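Local coordinates for protein streptomycin 3''-adenylyltransferase (Enterococcus faecalis, PDB 6SXJ) that catalyses the ATP-dependent adenylylation of spectinomycin to 9-O-adenylylspectinomycin, making the bacterium resistant to that antibiotic but not to streptomycin, at residues E181-I185 against W236-V241; K203-N208 against V226-L230; E217-I222 against L243-L248. All blocks are in the same frame, centred on the assembly; numbering follows the deposited sequence.

How the interactions relate
All three contacts lie in the helical C-terminal domain, on the same side of the chain's centre. Helix 216-229 runs through the group: its first half carries part of interaction 3, its last turn part of interaction 2. The centres of interactions 1 and 3 are about 9 Å apart, and each is about 13 Å from interaction 2. Along the chain, interaction 2 sits inside the loop closed by interaction 1, while interaction 3 alternates with both. Interactions 1 and 2 meet where T182 faces S228, interactions 2 and 3 where G207 meets I222. Helices 181-196, 203-212, 216-229 and 241-253 therefore pack as one bundle, beside the nucleotidyltransferase domain.

Interaction 1: residues E181-I185 against W236-V241; sequences ETNSI and WTNENV
E181 lies along the indole of W236, and its side chain can be followed atom by atom across that ring. CB comes first: it sits almost straight above one face of the five-membered ring, 3.8 Å from the centroid, a CH-pi contact. CG then moves off toward V241, reaching CG2 of that residue at 4.0 Å. At this point the chain bends (chi2 83°) and keeps the carboxylate on the same side of the indole plane, displaced toward CD1, with CD 4.1 Å from W236 CD1. OE1 ends near the same CD1, whereas OE2 comes close to W236 CB. Carboxylate and ring planes are almost parallel, 12° apart, and OE2 also takes a weak hydrogen bond from the backbone N of D179.

The indole has two more neighbours on the helix. T182 OG1 meets its edge, near the ring plane, and accepts a weak, strongly bent hydrogen bond from W236 NE1 (3.2 Å, 125°); the same hydroxyl is hydrogen-bonded to S228 OG. I185 CD1 approaches the benzene part obliquely, 4.1 Å from W236 CH2, and touches V241 CG1 at the same distance. This is mostly apolar packing with one weak polar tie at the indole N-H: the loop between helices 216-229 and 241-253 folds its tryptophan onto the first turn of helix 181-196, within the helical bundle of the aminoglycoside adenylyltransferase C-terminal domain.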
ATOM      1  N   GLU A 181      13.189   5.660  -8.351  1.00 84.20           N
ATOM      2  CA  GLU A 181      12.769   5.527  -9.745  1.00 78.17           C
ATOM      3  C   GLU A 181      11.934   4.276  -9.958  1.00 77.54           C
ATOM      4  O   GLU A 181      10.840   4.337 -10.533  1.00 77.76           O
ATOM      5  CB  GLU A 181      13.989   5.491 -10.664  1.00 73.27           C
ATOM      6  CG  GLU A 181      14.704   6.809 -10.806  1.00 79.88           C
ATOM      7  CD  GLU A 181      15.664   7.057  -9.670  1.00 79.38           C
ATOM      8  OE1 GLU A 181      15.508   6.411  -8.612  1.00 85.77           O
ATOM      9  OE2 GLU A 181      16.569   7.900  -9.828  1.00 73.53           O
ATOM     10  N   THR A 182      12.443   3.123  -9.517  1.00 74.77           N
ATOM     11  CA  THR A 182      11.767   1.861  -9.795  1.00 78.85           C
ATOM     12  C   THR A 182      10.331   1.879  -9.283  1.00 74.95           C
ATOM     13  O   THR A 182       9.409   1.436  -9.978  1.00 74.86           O
ATOM     14  CB  THR A 182      12.549   0.696  -9.177  1.00 81.32           C
ATOM     15  OG1 THR A 182      13.932   0.789  -9.551  1.00 83.37           O
ATOM     16  CG2 THR A 182      11.983  -0.626  -9.664  1.00 80.69           C
ATOM     17  N   ASN A 183      10.127   2.369  -8.060  1.00 79.72           N
ATOM     18  CA  ASN A 183       8.770   2.443  -7.526  1.00 82.25           C
ATOM     19  C   ASN A 183       7.882   3.288  -8.432  1.00 76.00           C
ATOM     20  O   ASN A 183       6.782   2.869  -8.815  1.00 68.34           O
ATOM     21  CB  ASN A 183       8.788   3.017  -6.107  1.00 82.36           C
ATOM     22  CG  ASN A 183       9.862   2.397  -5.238  1.00 93.65           C
ATOM     23  OD1 ASN A 183      11.012   2.261  -5.660  1.00 98.64           O
ATOM     24  ND2 ASN A 183       9.496   2.021  -4.019  1.00 96.44           N
ATOM     25  N   SER A 184       8.359   4.477  -8.807  1.00 71.26           N
ATOM     26  CA  SER A 184       7.527   5.416  -9.551  1.00 72.41           C
ATOM     27  C   SER A 184       7.137   4.855 -10.913  1.00 68.71           C
ATOM     28  O   SER A 184       5.971   4.925 -11.318  1.00 76.18           O
ATOM     29  CB  SER A 184       8.265   6.747  -9.698  1.00 78.33           C
ATOM     30  OG  SER A 184       8.269   7.461  -8.473  1.00 83.62           O
ATOM     31  N   ILE A 185       8.103   4.286 -11.636  1.00 67.68           N
ATOM     32  CA  ILE A 185       7.804   3.727 -12.953  1.00 70.81           C
ATOM     33  C   ILE A 185       6.722   2.663 -12.842  1.00 65.30           C
ATOM     34  O   ILE A 185       5.715   2.692 -13.558  1.00 66.20           O
ATOM     35  CB  ILE A 185       9.078   3.151 -13.598  1.00 73.47           C
ATOM     36  CG1 ILE A 185      10.101   4.251 -13.859  1.00 65.95           C
ATOM     37  CG2 ILE A 185       8.732   2.437 -14.892  1.00 76.58           C
ATOM     38  CD1 ILE A 185      11.391   3.746 -14.471  1.00 67.90           C
ATOM     39  N   TRP A 236      20.392   4.104 -11.779  1.00 97.74           N
ATOM     40  CA  TRP A 236      19.683   4.848 -12.810  1.00 94.14           C
ATOM     41  C   TRP A 236      20.375   6.147 -13.206  1.00 94.42           C
ATOM     42  O   TRP A 236      19.803   6.916 -13.988  1.00 91.19           O
ATOM     43  CB  TRP A 236      18.268   5.183 -12.336  1.00 84.31           C
ATOM     44  CG  TRP A 236      17.427   4.014 -11.936  1.00 86.34           C
ATOM     45  CD1 TRP A 236      17.326   3.461 -10.691  1.00 81.84           C
ATOM     46  CD2 TRP A 236      16.539   3.275 -12.778  1.00 78.19           C
ATOM     47  NE1 TRP A 236      16.436   2.417 -10.710  1.00 75.57           N
ATOM     48  CE2 TRP A 236      15.938   2.281 -11.981  1.00 79.00           C
ATOM     49  CE3 TRP A 236      16.196   3.354 -14.131  1.00 79.02           C
ATOM     50  CZ2 TRP A 236      15.015   1.375 -12.490  1.00 75.23           C
ATOM     51  CZ3 TRP A 236      15.281   2.453 -14.634  1.00 73.85           C
ATOM     52  CH2 TRP A 236      14.702   1.475 -13.818  1.00 76.37           C
ATOM     53  N   THR A 237      21.575   6.417 -12.692  1.00100.90           N
ATOM     54  CA  THR A 237      22.144   7.754 -12.812  1.00101.02           C
ATOM     55  C   THR A 237      22.383   8.179 -14.256  1.00 99.22           C
ATOM     56  O   THR A 237      22.597   9.371 -14.499  1.00 88.41           O
ATOM     57  CB  THR A 237      23.454   7.839 -12.023  1.00 98.82           C
ATOM     58  OG1 THR A 237      24.335   6.785 -12.432  1.00104.58           O
ATOM     59  CG2 THR A 237      23.181   7.719 -10.529  1.00100.23           C
ATOM     60  N   ASN A 238      22.340   7.252 -15.218  1.00 95.41           N
ATOM     61  CA  ASN A 238      22.497   7.597 -16.624  1.00 95.40           C
ATOM     62  C   ASN A 238      21.309   7.204 -17.490  1.00 93.25           C
ATOM     63  O   ASN A 238      21.272   7.589 -18.665  1.00 91.17           O
ATOM     64  CB  ASN A 238      23.766   6.948 -17.199  1.00102.14           C
ATOM     65  CG  ASN A 238      25.018   7.736 -16.874  1.00109.02           C
ATOM     66  OD1 ASN A 238      25.597   7.583 -15.799  1.00118.03           O
ATOM     67  ND2 ASN A 238      25.439   8.588 -17.802  1.00109.36           N
ATOM     68  N   GLU A 239      20.349   6.454 -16.959  1.00 90.64           N
ATOM     69  CA  GLU A 239      19.123   6.184 -17.693  1.00 80.09           C
ATOM     70  C   GLU A 239      18.266   7.444 -17.753  1.00 79.86           C
ATOM     71  O   GLU A 239      18.272   8.269 -16.836  1.00 76.11           O
ATOM     72  CB  GLU A 239      18.337   5.051 -17.034  1.00 75.97           C
ATOM     73  CG  GLU A 239      19.071   3.721 -16.994  1.00 75.21           C
ATOM     74  CD  GLU A 239      19.197   3.082 -18.362  1.00 76.51           C
ATOM     75  OE1 GLU A 239      18.168   2.972 -19.065  1.00 81.45           O
ATOM     76  OE2 GLU A 239      20.323   2.685 -18.729  1.00 79.82           O
ATOM     77  N   ASN A 240      17.530   7.590 -18.854  1.00 73.52           N
ATOM     78  CA  ASN A 240      16.658   8.747 -19.061  1.00 65.39           C
ATOM     79  C   ASN A 240      15.259   8.429 -18.532  1.00 62.79           C
ATOM     80  O   ASN A 240      14.301   8.199 -19.274  1.00 58.31           O
ATOM     81  CB  ASN A 240      16.637   9.131 -20.534  1.00 63.12           C
ATOM     82  CG  ASN A 240      17.904   9.835 -20.963  1.00 67.44           C
ATOM     83  OD1 ASN A 240      18.494  10.599 -20.194  1.00 69.51           O
ATOM     84  ND2 ASN A 240      18.336   9.578 -22.189  1.00 72.60           N
ATOM     85  N   VAL A 241      15.163   8.416 -17.200  1.00 62.20           N
ATOM     86  CA  VAL A 241      13.902   8.074 -16.552  1.00 61.72           C
ATOM     87  C   VAL A 241      12.845   9.130 -16.831  1.00 60.76           C
ATOM     88  O   VAL A 241      11.643   8.835 -16.839  1.00 55.01           O
ATOM     89  CB  VAL A 241      14.123   7.894 -15.038  1.00 66.05           C
ATOM     90  CG1 VAL A 241      12.800   7.631 -14.336  1.00 66.22           C
ATOM     91  CG2 VAL A 241      15.116   6.766 -14.769  1.00 73.38           C
TER

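Interaction 2: residues K203-N208 against V226-L230; sequences KDIAGN and VRSYL
Y229, V226 and D204 carry this contact between the start of helix 203-212 and the last turn of helix 216-229, and the tyrosine ring is the piece that both K203 and D204 reach. Its CG stands anti to the backbone N (chi1 173°), which swings the ring out from helix 216-229 toward the first turn of the other helix. There D204 comes up to its CD2-CE2 bond. The carboxylate oxygen OD2 of D204 lies 3.1 Å from Y229 CE2, while D204 CB is 3.7 Å from CD2 of the same ring. Carboxylate and ring are turned 28° against each other, and the oxygen comes in obliquely. The phenol oxygen is farther off, so the aspartate meets carbon rather than the hydroxyl.

At the CE1 corner of the ring, on the same side of its plane as the aspartate, K203 CD passes CE1 of Y229 at 4.0 Å, the two side chains crossing at about a right angle; the lysine continues onto N183, L186 and T187 of helix 181-196. The pair of helices belongs to the bundle of the C-terminal domain, at a border with the N-terminal domain: Y229 also touches N44, and OD1 of D204 makes a long, weak ion pair with K42.

V226 sits where the backbones come nearest, its CA only 5.3 Å from the CA of D204. One methyl, CG2, rests against the backbone of helix 203-212, 4.0 Å from the carbonyl oxygen of D204 and 4.2 Å from G207 CA; with no side chain on that glycine, the valine can come this near the helix. The other, CG1, faces D204 CB. L230, the first residue past the helix, brings CD2 within 4.2 Å of D204 CB.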
ATOM      1  N   LYS A 203       3.235  -4.856  -8.860  1.00 81.46           N
ATOM      2  CA  LYS A 203       4.073  -3.971  -9.661  1.00 81.95           C
ATOM      3  C   LYS A 203       4.830  -4.747 -10.733  1.00 86.66           C
ATOM      4  O   LYS A 203       4.770  -4.407 -11.921  1.00 84.51           O
ATOM      5  CB  LYS A 203       5.055  -3.220  -8.761  1.00 79.24           C
ATOM      6  CG  LYS A 203       4.417  -2.450  -7.625  1.00 79.39           C
ATOM      7  CD  LYS A 203       5.482  -1.915  -6.671  1.00 83.72           C
ATOM      8  CE  LYS A 203       5.411  -0.402  -6.553  1.00 80.85           C
ATOM      9  NZ  LYS A 203       6.629   0.172  -5.913  1.00 98.12           N
ATOM     10  N   ASP A 204       5.557  -5.793 -10.330  1.00 82.38           N
ATOM     11  CA  ASP A 204       6.408  -6.495 -11.284  1.00 83.12           C
ATOM     12  C   ASP A 204       5.594  -7.087 -12.431  1.00 82.75           C
ATOM     13  O   ASP A 204       6.072  -7.125 -13.570  1.00 82.08           O
ATOM     14  CB  ASP A 204       7.225  -7.580 -10.573  1.00 92.45           C
ATOM     15  CG  ASP A 204       6.395  -8.417  -9.615  1.00 88.39           C
ATOM     16  OD1 ASP A 204       6.386  -9.653  -9.777  1.00 87.86           O
ATOM     17  OD2 ASP A 204       5.766  -7.846  -8.699  1.00 89.53           O
ATOM     18  N   ILE A 205       4.362  -7.525 -12.171  1.00 81.55           N
ATOM     19  CA  ILE A 205       3.540  -8.055 -13.254  1.00 81.79           C
ATOM     20  C   ILE A 205       2.959  -6.920 -14.086  1.00 81.36           C
ATOM     21  O   ILE A 205       2.820  -7.040 -15.310  1.00 75.69           O
ATOM     22  CB  ILE A 205       2.428  -8.965 -12.700  1.00 84.16           C
ATOM     23  CG1 ILE A 205       3.000 -10.322 -12.289  1.00 78.85           C
ATOM     24  CG2 ILE A 205       1.325  -9.153 -13.745  1.00 78.90           C
ATOM     25  CD1 ILE A 205       4.015 -10.248 -11.175  1.00 78.34           C
ATOM     26  N   ALA A 206       2.587  -5.813 -13.435  1.00 81.38           N
ATOM     27  CA  ALA A 206       2.118  -4.645 -14.170  1.00 79.24           C
ATOM     28  C   ALA A 206       3.225  -4.059 -15.037  1.00 74.61           C
ATOM     29  O   ALA A 206       2.952  -3.537 -16.123  1.00 76.37           O
ATOM     30  CB  ALA A 206       1.582  -3.589 -13.201  1.00 76.13           C
ATOM     31  N   GLY A 207       4.477  -4.155 -14.585  1.00 74.08           N
ATOM     32  CA  GLY A 207       5.576  -3.588 -15.354  1.00 76.15           C
ATOM     33  C   GLY A 207       5.777  -4.277 -16.689  1.00 72.58           C
ATOM     34  O   GLY A 207       5.934  -3.623 -17.724  1.00 68.64           O
ATOM     35  N   ASN A 208       5.798  -5.610 -16.688  1.00 79.71           N
ATOM     36  CA  ASN A 208       5.957  -6.351 -17.933  1.00 73.14           C
ATOM     37  C   ASN A 208       4.697  -6.343 -18.787  1.00 73.42           C
ATOM     38  O   ASN A 208       4.795  -6.520 -20.006  1.00 85.21           O
ATOM     39  CB  ASN A 208       6.375  -7.793 -17.633  1.00 80.84           C
ATOM     40  CG  ASN A 208       7.487  -7.869 -16.598  1.00 88.02           C
ATOM     41  OD1 ASN A 208       7.419  -7.219 -15.558  1.00 99.04           O
ATOM     42  ND2 ASN A 208       8.519  -8.653 -16.885  1.00 84.19           N
ATOM     43  N   VAL A 226      11.654  -3.604 -13.348  1.00 81.91           N
ATOM     44  CA  VAL A 226      11.222  -4.886 -12.792  1.00 82.58           C
ATOM     45  C   VAL A 226      12.381  -5.558 -12.064  1.00 82.97           C
ATOM     46  O   VAL A 226      12.251  -5.999 -10.917  1.00 86.65           O
ATOM     47  CB  VAL A 226      10.657  -5.791 -13.901  1.00 82.72           C
ATOM     48  CG1 VAL A 226      10.316  -7.168 -13.341  1.00 72.12           C
ATOM     49  CG2 VAL A 226       9.439  -5.146 -14.544  1.00 78.56           C
ATOM     50  N   ARG A 227      13.538  -5.631 -12.724  1.00 83.13           N
ATOM     51  CA  ARG A 227      14.688  -6.323 -12.147  1.00 91.73           C
ATOM     52  C   ARG A 227      15.069  -5.733 -10.793  1.00 98.08           C
ATOM     53  O   ARG A 227      15.235  -6.464  -9.809  1.00103.33           O
ATOM     54  CB  ARG A 227      15.871  -6.256 -13.116  1.00 90.81           C
ATOM     55  CG  ARG A 227      15.639  -6.968 -14.444  1.00 84.10           C
ATOM     56  CD  ARG A 227      16.578  -6.470 -15.536  1.00 80.40           C
ATOM     57  NE  ARG A 227      17.955  -6.313 -15.073  1.00 89.41           N
ATOM     58  CZ  ARG A 227      18.978  -5.984 -15.858  1.00 92.53           C
ATOM     59  NH1 ARG A 227      18.784  -5.776 -17.154  1.00 91.31           N
ATOM     60  NH2 ARG A 227      20.197  -5.863 -15.349  1.00 94.27           N
ATOM     61  N   SER A 228      15.217  -4.406 -10.723  1.00 96.21           N
ATOM     62  CA  SER A 228      15.598  -3.768  -9.464  1.00 97.99           C
ATOM     63  C   SER A 228      14.590  -4.075  -8.362  1.00 98.64           C
ATOM     64  O   SER A 228      14.973  -4.333  -7.214  1.00 94.82           O
ATOM     65  CB  SER A 228      15.733  -2.258  -9.667  1.00 89.63           C
ATOM     66  OG  SER A 228      15.711  -1.560  -8.433  1.00 87.98           O
ATOM     67  N   TYR A 229      13.295  -4.063  -8.696  1.00 93.69           N
ATOM     68  CA  TYR A 229      12.265  -4.402  -7.718  1.00 93.57           C
ATOM     69  C   TYR A 229      12.469  -5.805  -7.159  1.00 97.38           C
ATOM     70  O   TYR A 229      12.098  -6.076  -6.010  1.00 94.18           O
ATOM     71  CB  TYR A 229      10.883  -4.259  -8.365  1.00 95.18           C
ATOM     72  CG  TYR A 229       9.728  -4.746  -7.514  1.00100.81           C
ATOM     73  CD1 TYR A 229       9.330  -4.048  -6.379  1.00 93.89           C
ATOM     74  CD2 TYR A 229       9.032  -5.899  -7.852  1.00 99.09           C
ATOM     75  CE1 TYR A 229       8.278  -4.493  -5.601  1.00 99.25           C
ATOM     76  CE2 TYR A 229       7.981  -6.354  -7.081  1.00 97.40           C
ATOM     77  CZ  TYR A 229       7.606  -5.647  -5.957  1.00102.13           C
ATOM     78  OH  TYR A 229       6.558  -6.101  -5.192  1.00103.79           O
ATOM     79  N   LEU A 230      13.068  -6.702  -7.945  1.00 94.52           N
ATOM     80  CA  LEU A 230      13.384  -8.052  -7.503  1.00 96.53           C
ATOM     81  C   LEU A 230      14.819  -8.174  -6.998  1.00 96.06           C
ATOM     82  O   LEU A 230      15.353  -9.287  -6.929  1.00103.65           O
ATOM     83  CB  LEU A 230      13.132  -9.050  -8.633  1.00 93.79           C
ATOM     84  CG  LEU A 230      11.833  -8.851  -9.417  1.00 91.56           C
ATOM     85  CD1 LEU A 230      11.588 -10.008 -10.381  1.00 68.50           C
ATOM     86  CD2 LEU A 230      10.649  -8.687  -8.474  1.00 90.01           C
TER

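Interaction 3: residues E217-I222 against L243-L248; sequences EHRERI and LTINYL
Two helices of the all-helical C-terminal domain, 216-229 and 241-253, cross steeply here, and H218 and T244 meet where their backbones are nearest. The segment axes pass 9.7 Å apart with a signed crossing angle of -107°. At the centre is the hydroxyl of T244, turned toward helix 216-229 with its methyl on the other branch, against I222 CG1. R221 NE donates to T244 OG1 at 2.8 Å in a nearly straight bond (173°), with the oxygen lying in the guanidinium plane. H218 ND1 makes a second hydrogen bond to T244 OG1, at 2.9 Å, meeting it at the edge of the imidazole; either atom could be the donor.

The imidazole itself is sandwiched. CG of E217 lies over one face, and CB of Y247 over the opposite one, a CH-pi contact 3.5 Å from the ring centroid. The tyrosine ring is tilted just 15° from the imidazole but slid so far aside that the two rings barely overlap. Its hydroxyl points elsewhere, to S214 and R251. R221 is also tied within its own helix: its NH2 forms a salt bridge with E217 OE2, 2.8 Å long and approaching from above the carboxylate plane. Farther along the helices the contact turns apolar, with I222 CD1 and L248 CD2 reaching toward each other tip to tip at 3.9 Å.

One buried hydroxyl oxygen thus accepts a hydrogen from R221 and is also hydrogen-bonded to H218, two bonds that help hold the T244 side chain in its rotamer. E217 probably offsets the arginine's charge, and holding the imidazole by both faces and by ND1 leaves it little freedom to turn.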
ATOM      1  N   GLU A 217      12.205   2.148 -26.299  1.00 74.05           N
ATOM      2  CA  GLU A 217      13.029   2.860 -25.326  1.00 71.30           C
ATOM      3  C   GLU A 217      12.380   2.849 -23.948  1.00 65.64           C
ATOM      4  O   GLU A 217      13.062   2.677 -22.930  1.00 61.52           O
ATOM      5  CB  GLU A 217      13.280   4.296 -25.799  1.00 64.84           C
ATOM      6  CG  GLU A 217      12.084   5.239 -25.724  1.00 62.51           C
ATOM      7  CD  GLU A 217      12.503   6.706 -25.872  1.00 67.21           C
ATOM      8  OE1 GLU A 217      11.836   7.462 -26.619  1.00 63.51           O
ATOM      9  OE2 GLU A 217      13.506   7.098 -25.240  1.00 63.59           O
ATOM     10  N   HIS A 218      11.059   3.020 -23.899  1.00 63.38           N
ATOM     11  CA  HIS A 218      10.342   3.012 -22.631  1.00 61.67           C
ATOM     12  C   HIS A 218      10.212   1.596 -22.081  1.00 69.83           C
ATOM     13  O   HIS A 218      10.368   1.381 -20.876  1.00 65.77           O
ATOM     14  CB  HIS A 218       8.963   3.648 -22.811  1.00 55.14           C
ATOM     15  CG  HIS A 218       9.011   5.082 -23.245  1.00 62.83           C
ATOM     16  ND1 HIS A 218       9.916   5.988 -22.731  1.00 55.63           N
ATOM     17  CD2 HIS A 218       8.265   5.765 -24.143  1.00 57.69           C
ATOM     18  CE1 HIS A 218       9.727   7.164 -23.297  1.00 61.58           C
ATOM     19  NE2 HIS A 218       8.730   7.056 -24.158  1.00 59.45           N
ATOM     20  N   ARG A 219       9.937   0.620 -22.949  1.00 67.01           N
ATOM     21  CA  ARG A 219       9.904  -0.771 -22.511  1.00 65.78           C
ATOM     22  C   ARG A 219      11.239  -1.185 -21.902  1.00 65.26           C
ATOM     23  O   ARG A 219      11.285  -1.748 -20.803  1.00 64.95           O
ATOM     24  CB  ARG A 219       9.553  -1.677 -23.687  1.00 71.26           C
ATOM     25  CG  ARG A 219      10.026  -3.109 -23.511  1.00 73.01           C
ATOM     26  CD  ARG A 219       9.255  -4.040 -24.420  1.00 69.26           C
ATOM     27  NE  ARG A 219       9.819  -4.093 -25.766  1.00 80.65           N
ATOM     28  CZ  ARG A 219       9.168  -3.732 -26.868  1.00 74.54           C
ATOM     29  NH1 ARG A 219       7.921  -3.278 -26.795  1.00 71.51           N
ATOM     30  NH2 ARG A 219       9.769  -3.825 -28.047  1.00 73.65           N
ATOM     31  N   GLU A 220      12.337  -0.915 -22.608  1.00 69.91           N
ATOM     32  CA  GLU A 220      13.661  -1.206 -22.067  1.00 67.36           C
ATOM     33  C   GLU A 220      13.789  -0.701 -20.631  1.00 71.13           C
ATOM     34  O   GLU A 220      14.199  -1.446 -19.734  1.00 68.15           O
ATOM     35  CB  GLU A 220      14.741  -0.579 -22.956  1.00 72.36           C
ATOM     36  CG  GLU A 220      15.171  -1.431 -24.149  1.00 72.34           C
ATOM     37  CD  GLU A 220      16.099  -0.685 -25.106  1.00 82.96           C
ATOM     38  OE1 GLU A 220      15.950  -0.851 -26.337  1.00 80.02           O
ATOM     39  OE2 GLU A 220      16.976   0.071 -24.630  1.00 86.86           O
ATOM     40  N   ARG A 221      13.426   0.566 -20.390  1.00 69.86           N
ATOM     41  CA  ARG A 221      13.582   1.129 -19.049  1.00 68.46           C
ATOM     42  C   ARG A 221      12.581   0.530 -18.063  1.00 71.83           C
ATOM     43  O   ARG A 221      12.909   0.343 -16.884  1.00 70.98           O
ATOM     44  CB  ARG A 221      13.445   2.656 -19.102  1.00 69.07           C
ATOM     45  CG  ARG A 221      14.697   3.373 -19.615  1.00 63.94           C
ATOM     46  CD  ARG A 221      14.606   4.889 -19.476  1.00 72.17           C
ATOM     47  NE  ARG A 221      13.726   5.496 -20.474  1.00 67.85           N
ATOM     48  CZ  ARG A 221      14.142   6.028 -21.623  1.00 66.89           C
ATOM     49  NH1 ARG A 221      15.433   6.027 -21.934  1.00 61.92           N
ATOM     50  NH2 ARG A 221      13.269   6.561 -22.468  1.00 65.17           N
ATOM     51  N   ILE A 222      11.368   0.214 -18.520  1.00 62.31           N
ATOM     52  CA  ILE A 222      10.369  -0.363 -17.629  1.00 62.03           C
ATOM     53  C   ILE A 222      10.812  -1.742 -17.154  1.00 82.32           C
ATOM     54  O   ILE A 222      10.646  -2.095 -15.978  1.00 80.48           O
ATOM     55  CB  ILE A 222       8.998  -0.419 -18.330  1.00 63.48           C
ATOM     56  CG1 ILE A 222       8.425   0.997 -18.479  1.00 62.55           C
ATOM     57  CG2 ILE A 222       8.044  -1.317 -17.547  1.00 51.02           C
ATOM     58  CD1 ILE A 222       7.060   1.063 -19.161  1.00 58.73           C
ATOM     59  N   LEU A 243      11.957  10.563 -19.521  1.00 53.21           N
ATOM     60  CA  LEU A 243      11.173  10.319 -20.730  1.00 56.28           C
ATOM     61  C   LEU A 243      10.073   9.298 -20.488  1.00 53.16           C
ATOM     62  O   LEU A 243       8.927   9.482 -20.917  1.00 52.39           O
ATOM     63  CB  LEU A 243      12.096   9.852 -21.855  1.00 57.20           C
ATOM     64  CG  LEU A 243      13.300  10.766 -22.070  1.00 54.60           C
ATOM     65  CD1 LEU A 243      14.219  10.242 -23.145  1.00 60.60           C
ATOM     66  CD2 LEU A 243      12.818  12.170 -22.411  1.00 58.10           C
ATOM     67  N   THR A 244      10.407   8.196 -19.818  1.00 56.82           N
ATOM     68  CA  THR A 244       9.402   7.163 -19.584  1.00 45.81           C
ATOM     69  C   THR A 244       8.343   7.642 -18.600  1.00 47.03           C
ATOM     70  O   THR A 244       7.149   7.382 -18.787  1.00 52.56           O
ATOM     71  CB  THR A 244      10.076   5.886 -19.077  1.00 52.82           C
ATOM     72  OG1 THR A 244      10.951   5.368 -20.086  1.00 53.96           O
ATOM     73  CG2 THR A 244       9.043   4.846 -18.730  1.00 51.05           C
ATOM     74  N   ILE A 245       8.762   8.330 -17.535  1.00 53.40           N
ATOM     75  CA  ILE A 245       7.797   8.943 -16.623  1.00 49.16           C
ATOM     76  C   ILE A 245       6.818   9.803 -17.412  1.00 58.37           C
ATOM     77  O   ILE A 245       5.593   9.694 -17.260  1.00 55.47           O
ATOM     78  CB  ILE A 245       8.531   9.766 -15.547  1.00 64.43           C
ATOM     79  CG1 ILE A 245       9.374   8.850 -14.652  1.00 65.77           C
ATOM     80  CG2 ILE A 245       7.545  10.566 -14.711  1.00 61.61           C
ATOM     81  CD1 ILE A 245       8.604   8.245 -13.495  1.00 69.69           C
ATOM     82  N   ASN A 246       7.352  10.682 -18.268  1.00 61.21           N
ATOM     83  CA  ASN A 246       6.501  11.511 -19.114  1.00 64.09           C
ATOM     84  C   ASN A 246       5.596  10.644 -19.980  1.00 55.89           C
ATOM     85  O   ASN A 246       4.384  10.870 -20.054  1.00 58.53           O
ATOM     86  CB  ASN A 246       7.365  12.428 -19.983  1.00 59.51           C
ATOM     87  CG  ASN A 246       8.060  13.507 -19.177  1.00 73.24           C
ATOM     88  OD1 ASN A 246       7.682  13.784 -18.035  1.00 75.04           O
ATOM     89  ND2 ASN A 246       9.089  14.122 -19.764  1.00 66.77           N
ATOM     90  N   TYR A 247       6.173   9.628 -20.624  1.00 58.30           N
ATOM     91  CA  TYR A 247       5.378   8.734 -21.458  1.00 54.41           C
ATOM     92  C   TYR A 247       4.257   8.081 -20.656  1.00 58.16           C
ATOM     93  O   TYR A 247       3.088   8.099 -21.063  1.00 52.24           O
ATOM     94  CB  TYR A 247       6.272   7.660 -22.076  1.00 60.85           C
ATOM     95  CG  TYR A 247       5.480   6.493 -22.618  1.00 56.69           C
ATOM     96  CD1 TYR A 247       4.760   6.620 -23.799  1.00 60.46           C
ATOM     97  CD2 TYR A 247       5.428   5.273 -21.943  1.00 59.01           C
ATOM     98  CE1 TYR A 247       4.022   5.575 -24.303  1.00 54.97           C
ATOM     99  CE2 TYR A 247       4.691   4.213 -22.447  1.00 57.77           C
ATOM    100  CZ  TYR A 247       3.988   4.374 -23.630  1.00 61.46           C
ATOM    101  OH  TYR A 247       3.243   3.340 -24.155  1.00 72.99           O
ATOM    102  N   LEU A 248       4.602   7.475 -19.517  1.00 57.82           N
ATOM    103  CA  LEU A 248       3.596   6.789 -18.713  1.00 57.50           C
ATOM    104  C   LEU A 248       2.541   7.759 -18.204  1.00 58.70           C
ATOM    105  O   LEU A 248       1.351   7.424 -18.151  1.00 56.78           O
ATOM    106  CB  LEU A 248       4.270   6.073 -17.544  1.00 55.90           C
ATOM    107  CG  LEU A 248       5.207   4.936 -17.954  1.00 61.62           C
ATOM    108  CD1 LEU A 248       5.962   4.375 -16.767  1.00 59.04           C
ATOM    109  CD2 LEU A 248       4.382   3.866 -18.646  1.00 45.58           C
TER